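Local coordinates for protein transketolase (Campylobacter jejuni, PDB 3L84) that belongs to the transketolase family of enzymes, with two domains of the thiamine diphosphate-binding type followed by a C-terminal domain, at residues Ala121-Ala133 with Ala393-Phe407. Numbering follows the deposited sequence.
Sequences ANAVGFAMAAKKA and AMAAINNAFARYGIF
K132 NZ is gripped by two backbone carbonyls, V380 O and G382 O, while the aliphatic part of the same side chain crosses F407, with CG 3.7 Å from its CE1. This division of labour, polar ends tied outside and carbon surfaces closing the joint, recurs at Y404. Its hydroxyl is hydrogen-bonded to H144, and its ring is a knob among F126, A129, A130 and A133. CG of Y404 stands anti to the backbone N (chi1 -172°), which carries the ring along helix 118-137 until CE2 lies 3.6 Å from A133 CB.

The contact also illustrates how small residues let helices approach closely. The axes of 121-133 and 393-404 come within 7.0 Å of each other and cross at -53°. At G125, which has no side chain, the CA atoms of G125 and I397 are just 3.9 Å apart, and I397 becomes a second knob, bounded by A121, V124, G125 and M128. Two CH-pi contacts point in reverse senses: A400 CB sits 3.7 Å from the centroid of the F126 ring, only 8° off its normal, whereas A129 CB covers a face of F401, 3.9 Å from its centroid.

The joint links the thiamine diphosphate-binding and pyrimidine-binding domains of one chain. Helix 158-169 packs on A121, A396 and I397, strand 146-151 backs F126, and helix 418-431 lies against N399.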
loop_
_atom_site.group_PDB
_atom_site.type_symbol
_atom_site.label_atom_id
_atom_site.label_comp_id
_atom_site.label_asym_id
_atom_site.label_seq_id
_atom_site.Cartn_x
_atom_site.Cartn_y
_atom_site.Cartn_z
ATOM N N ALA A 121 -8.706 -11.058 -4.457
ATOM C CA ALA A 121 -9.474 -9.871 -4.788
ATOM C C ALA A 121 -9.791 -9.842 -6.281
ATOM O O ALA A 121 -10.867 -9.405 -6.680
ATOM C CB ALA A 121 -8.721 -8.599 -4.340
ATOM N N ASN A 122 -8.851 -10.250 -7.138
ATOM C CA ASN A 122 -9.126 -10.307 -8.583
ATOM C C ASN A 122 -10.290 -11.270 -8.856
ATOM O O ASN A 122 -11.169 -10.975 -9.676
ATOM C CB ASN A 122 -7.941 -10.846 -9.355
ATOM C CG ASN A 122 -6.689 -9.986 -9.258
ATOM O OD1 ASN A 122 -6.745 -8.722 -9.190
ATOM N ND2 ASN A 122 -5.570 -10.653 -9.286
ATOM N N ALA A 123 -10.301 -12.406 -8.165
ATOM C CA ALA A 123 -11.355 -13.367 -8.404
ATOM C C ALA A 123 -12.719 -12.824 -7.975
ATOM O O ALA A 123 -13.724 -13.019 -8.664
ATOM C CB ALA A 123 -11.046 -14.670 -7.694
ATOM N N VAL A 124 -12.763 -12.134 -6.832
ATOM C CA VAL A 124 -13.984 -11.425 -6.441
ATOM C C VAL A 124 -14.378 -10.445 -7.526
ATOM O O VAL A 124 -15.558 -10.314 -7.873
ATOM C CB VAL A 124 -13.806 -10.741 -5.083
ATOM C CG1 VAL A 124 -14.958 -9.738 -4.806
ATOM C CG2 VAL A 124 -13.693 -11.786 -3.965
ATOM N N GLY A 125 -13.387 -9.740 -8.100
ATOM C CA GLY A 125 -13.694 -8.830 -9.169
ATOM C C GLY A 125 -14.254 -9.498 -10.433
ATOM O O GLY A 125 -15.183 -8.981 -11.042
ATOM N N PHE A 126 -13.695 -10.637 -10.815
ATOM C CA PHE A 126 -14.275 -11.386 -11.945
ATOM C C PHE A 126 -15.707 -11.799 -11.651
ATOM O O PHE A 126 -16.512 -11.795 -12.560
ATOM C CB PHE A 126 -13.425 -12.621 -12.275
ATOM C CG PHE A 126 -12.157 -12.346 -13.034
ATOM C CD1 PHE A 126 -12.147 -11.640 -14.196
ATOM C CD2 PHE A 126 -10.958 -12.858 -12.565
ATOM C CE1 PHE A 126 -10.949 -11.394 -14.925
ATOM C CE2 PHE A 126 -9.762 -12.608 -13.264
ATOM C CZ PHE A 126 -9.765 -11.896 -14.448
ATOM N N ALA A 127 -16.024 -12.143 -10.409
ATOM C CA ALA A 127 -17.362 -12.561 -10.016
ATOM C C ALA A 127 -18.329 -11.339 -10.051
ATOM O O ALA A 127 -19.463 -11.467 -10.526
ATOM C CB ALA A 127 -17.328 -13.233 -8.670
HETATM N N MSE A 128 -17.857 -10.176 -9.594
HETATM C CA MSE A 128 -18.685 -8.961 -9.697
HETATM C C MSE A 128 -18.893 -8.576 -11.151
HETATM O O MSE A 128 -19.989 -8.176 -11.564
HETATM C CB MSE A 128 -18.025 -7.817 -8.960
HETATM C CG MSE A 128 -18.026 -7.985 -7.439
HETATM SE SE MSE A 128 -17.329 -6.535 -6.405
HETATM C CE MSE A 128 -18.736 -5.238 -6.740
ATOM N N ALA A 129 -17.814 -8.618 -11.929
ATOM C CA ALA A 129 -17.871 -8.319 -13.368
ATOM C C ALA A 129 -18.859 -9.240 -14.073
ATOM O O ALA A 129 -19.676 -8.794 -14.854
ATOM C CB ALA A 129 -16.492 -8.405 -14.010
ATOM N N ALA A 130 -18.851 -10.515 -13.718
ATOM C CA ALA A 130 -19.766 -11.476 -14.305
ATOM C C ALA A 130 -21.212 -11.142 -13.906
ATOM O O ALA A 130 -22.118 -11.243 -14.734
ATOM C CB ALA A 130 -19.411 -12.876 -13.834
ATOM N N LYS A 131 -21.446 -10.773 -12.644
ATOM C CA LYS A 131 -22.782 -10.328 -12.283
ATOM C C LYS A 131 -23.251 -9.113 -13.074
ATOM O O LYS A 131 -24.431 -9.055 -13.484
ATOM C CB LYS A 131 -22.888 -10.054 -10.782
ATOM C CG LYS A 131 -22.844 -11.307 -9.923
ATOM C CD LYS A 131 -23.967 -12.297 -10.160
ATOM C CE LYS A 131 -23.945 -13.454 -9.155
ATOM N NZ LYS A 131 -25.121 -14.348 -9.302
ATOM N N LYS A 132 -22.355 -8.149 -13.329
ATOM C CA LYS A 132 -22.733 -7.016 -14.137
ATOM C C LYS A 132 -22.949 -7.421 -15.592
ATOM O O LYS A 132 -23.907 -6.953 -16.251
ATOM C CB LYS A 132 -21.699 -5.898 -14.040
ATOM C CG LYS A 132 -22.085 -4.624 -14.803
ATOM C CD LYS A 132 -23.416 -4.034 -14.303
ATOM C CE LYS A 132 -23.875 -2.820 -15.098
ATOM N NZ LYS A 132 -25.208 -2.329 -14.657
ATOM N N ALA A 133 -22.119 -8.315 -16.102
ATOM C CA ALA A 133 -22.298 -8.822 -17.458
ATOM C C ALA A 133 -23.659 -9.522 -17.587
ATOM O O ALA A 133 -24.341 -9.395 -18.614
ATOM C CB ALA A 133 -21.152 -9.783 -17.832
ATOM N N ALA A 393 -8.488 -3.492 -2.342
ATOM C CA ALA A 393 -9.393 -4.425 -3.011
ATOM C C ALA A 393 -10.090 -3.741 -4.185
ATOM O O ALA A 393 -10.314 -4.384 -5.203
ATOM C CB ALA A 393 -10.404 -5.007 -2.017
HETATM N N MSE A 394 -10.465 -2.474 -4.054
HETATM C CA MSE A 394 -11.083 -1.781 -5.192
HETATM C C MSE A 394 -10.223 -1.876 -6.436
HETATM O O MSE A 394 -10.687 -2.234 -7.543
HETATM C CB MSE A 394 -11.322 -0.301 -4.857
HETATM C CG MSE A 394 -11.709 0.538 -6.050
HETATM SE SE MSE A 394 -12.071 2.391 -5.589
HETATM C CE MSE A 394 -10.237 2.924 -5.116
ATOM N N ALA A 395 -8.951 -1.530 -6.288
ATOM C CA ALA A 395 -8.076 -1.567 -7.469
ATOM C C ALA A 395 -7.891 -2.987 -8.015
ATOM O O ALA A 395 -7.875 -3.174 -9.230
ATOM C CB ALA A 395 -6.720 -0.922 -7.122
ATOM N N ALA A 396 -7.722 -3.987 -7.169
ATOM C CA ALA A 396 -7.562 -5.372 -7.611
ATOM C C ALA A 396 -8.847 -5.887 -8.262
ATOM O O ALA A 396 -8.817 -6.637 -9.251
ATOM C CB ALA A 396 -7.103 -6.273 -6.444
ATOM N N ILE A 397 -9.990 -5.503 -7.732
ATOM C CA ILE A 397 -11.294 -5.867 -8.343
ATOM C C ILE A 397 -11.420 -5.239 -9.718
ATOM O O ILE A 397 -11.798 -5.907 -10.688
ATOM C CB ILE A 397 -12.466 -5.410 -7.428
ATOM C CG1 ILE A 397 -12.615 -6.373 -6.259
ATOM C CG2 ILE A 397 -13.794 -5.236 -8.204
ATOM C CD1 ILE A 397 -13.415 -5.881 -5.064
ATOM N N ASN A 398 -11.062 -3.960 -9.831
ATOM C CA ASN A 398 -11.163 -3.291 -11.119
ATOM C C ASN A 398 -10.122 -3.777 -12.115
ATOM O O ASN A 398 -10.383 -3.768 -13.322
ATOM C CB ASN A 398 -11.121 -1.782 -10.926
ATOM C CG ASN A 398 -12.468 -1.175 -10.601
ATOM O OD1 ASN A 398 -12.515 0.023 -10.143
ATOM N ND2 ASN A 398 -13.514 -1.871 -10.851
ATOM N N ASN A 399 -8.978 -4.298 -11.650
ATOM C CA ASN A 399 -8.055 -4.981 -12.568
ATOM C C ASN A 399 -8.759 -6.150 -13.248
ATOM O O ASN A 399 -8.579 -6.388 -14.442
ATOM C CB ASN A 399 -6.814 -5.475 -11.834
ATOM C CG ASN A 399 -5.843 -4.402 -11.466
ATOM O OD1 ASN A 399 -5.896 -3.280 -11.953
ATOM N ND2 ASN A 399 -4.906 -4.759 -10.577
ATOM N N ALA A 400 -9.584 -6.873 -12.497
ATOM C CA ALA A 400 -10.353 -7.958 -13.054
ATOM C C ALA A 400 -11.492 -7.472 -13.952
ATOM O O ALA A 400 -11.716 -8.083 -14.998
ATOM C CB ALA A 400 -10.887 -8.869 -11.908
ATOM N N PHE A 401 -12.194 -6.411 -13.586
ATOM C CA PHE A 401 -13.172 -5.821 -14.498
ATOM C C PHE A 401 -12.510 -5.525 -15.828
ATOM O O PHE A 401 -13.107 -5.734 -16.888
ATOM C CB PHE A 401 -13.814 -4.530 -13.952
ATOM C CG PHE A 401 -15.046 -4.724 -13.099
ATOM C CD1 PHE A 401 -14.971 -5.038 -11.766
ATOM C CD2 PHE A 401 -16.306 -4.584 -13.681
ATOM C CE1 PHE A 401 -16.120 -5.203 -11.006
ATOM C CE2 PHE A 401 -17.466 -4.745 -12.921
ATOM C CZ PHE A 401 -17.371 -5.038 -11.589
ATOM N N ALA A 402 -11.311 -4.964 -15.816
ATOM C CA ALA A 402 -10.610 -4.622 -17.046
ATOM C C ALA A 402 -10.213 -5.840 -17.886
ATOM O O ALA A 402 -10.067 -5.726 -19.107
ATOM C CB ALA A 402 -9.367 -3.772 -16.702
ATOM N N ARG A 403 -10.026 -6.987 -17.236
ATOM C CA ARG A 403 -9.706 -8.229 -17.916
ATOM C C ARG A 403 -10.930 -9.013 -18.312
ATOM O O ARG A 403 -10.793 -9.951 -19.115
ATOM C CB ARG A 403 -8.788 -9.114 -17.039
ATOM C CG ARG A 403 -7.368 -8.592 -16.926
ATOM C CD ARG A 403 -6.596 -8.819 -18.199
ATOM N NE ARG A 403 -6.382 -10.244 -18.470
ATOM C CZ ARG A 403 -6.107 -10.795 -19.646
ATOM N NH1 ARG A 403 -6.064 -10.079 -20.764
ATOM N NH2 ARG A 403 -5.884 -12.101 -19.694
ATOM N N TYR A 404 -12.122 -8.672 -17.826
ATOM C CA TYR A 404 -13.275 -9.549 -18.049
ATOM C C TYR A 404 -13.634 -9.695 -19.516
ATOM O O TYR A 404 -13.939 -10.799 -19.969
ATOM C CB TYR A 404 -14.483 -9.044 -17.225
ATOM C CG TYR A 404 -15.645 -9.988 -17.253
ATOM C CD1 TYR A 404 -15.697 -11.068 -16.410
ATOM C CD2 TYR A 404 -16.663 -9.851 -18.178
ATOM C CE1 TYR A 404 -16.694 -11.963 -16.463
ATOM C CE2 TYR A 404 -17.691 -10.730 -18.241
ATOM C CZ TYR A 404 -17.724 -11.812 -17.370
ATOM O OH TYR A 404 -18.758 -12.729 -17.455
ATOM N N GLY A 405 -13.673 -8.594 -20.251
ATOM C CA GLY A 405 -13.823 -8.609 -21.694
ATOM C C GLY A 405 -14.653 -7.465 -22.250
ATOM O O GLY A 405 -14.581 -7.211 -23.446
ATOM N N ILE A 406 -15.485 -6.833 -21.437
ATOM C CA ILE A 406 -16.459 -5.848 -21.907
ATOM C C ILE A 406 -16.492 -4.532 -21.095
ATOM O O ILE A 406 -17.342 -3.656 -21.416
ATOM C CB ILE A 406 -17.879 -6.451 -21.954
ATOM C CG1 ILE A 406 -18.301 -6.981 -20.573
ATOM C CG2 ILE A 406 -17.975 -7.512 -23.059
ATOM C CD1 ILE A 406 -19.821 -7.271 -20.445
ATOM N N PHE A 407 -15.598 -4.356 -20.136
ATOM C CA PHE A 407 -15.671 -3.217 -19.211
ATOM C C PHE A 407 -14.462 -2.305 -19.271
ATOM O O PHE A 407 -13.339 -2.731 -19.575
ATOM C CB PHE A 407 -15.854 -3.680 -17.768
ATOM C CG PHE A 407 -17.109 -4.468 -17.526
ATOM C CD1 PHE A 407 -18.345 -3.887 -17.698
ATOM C CD2 PHE A 407 -17.048 -5.799 -17.194
ATOM C CE1 PHE A 407 -19.505 -4.609 -17.482
ATOM C CE2 PHE A 407 -18.206 -6.544 -16.977
ATOM C CZ PHE A 407 -19.443 -5.915 -17.154
#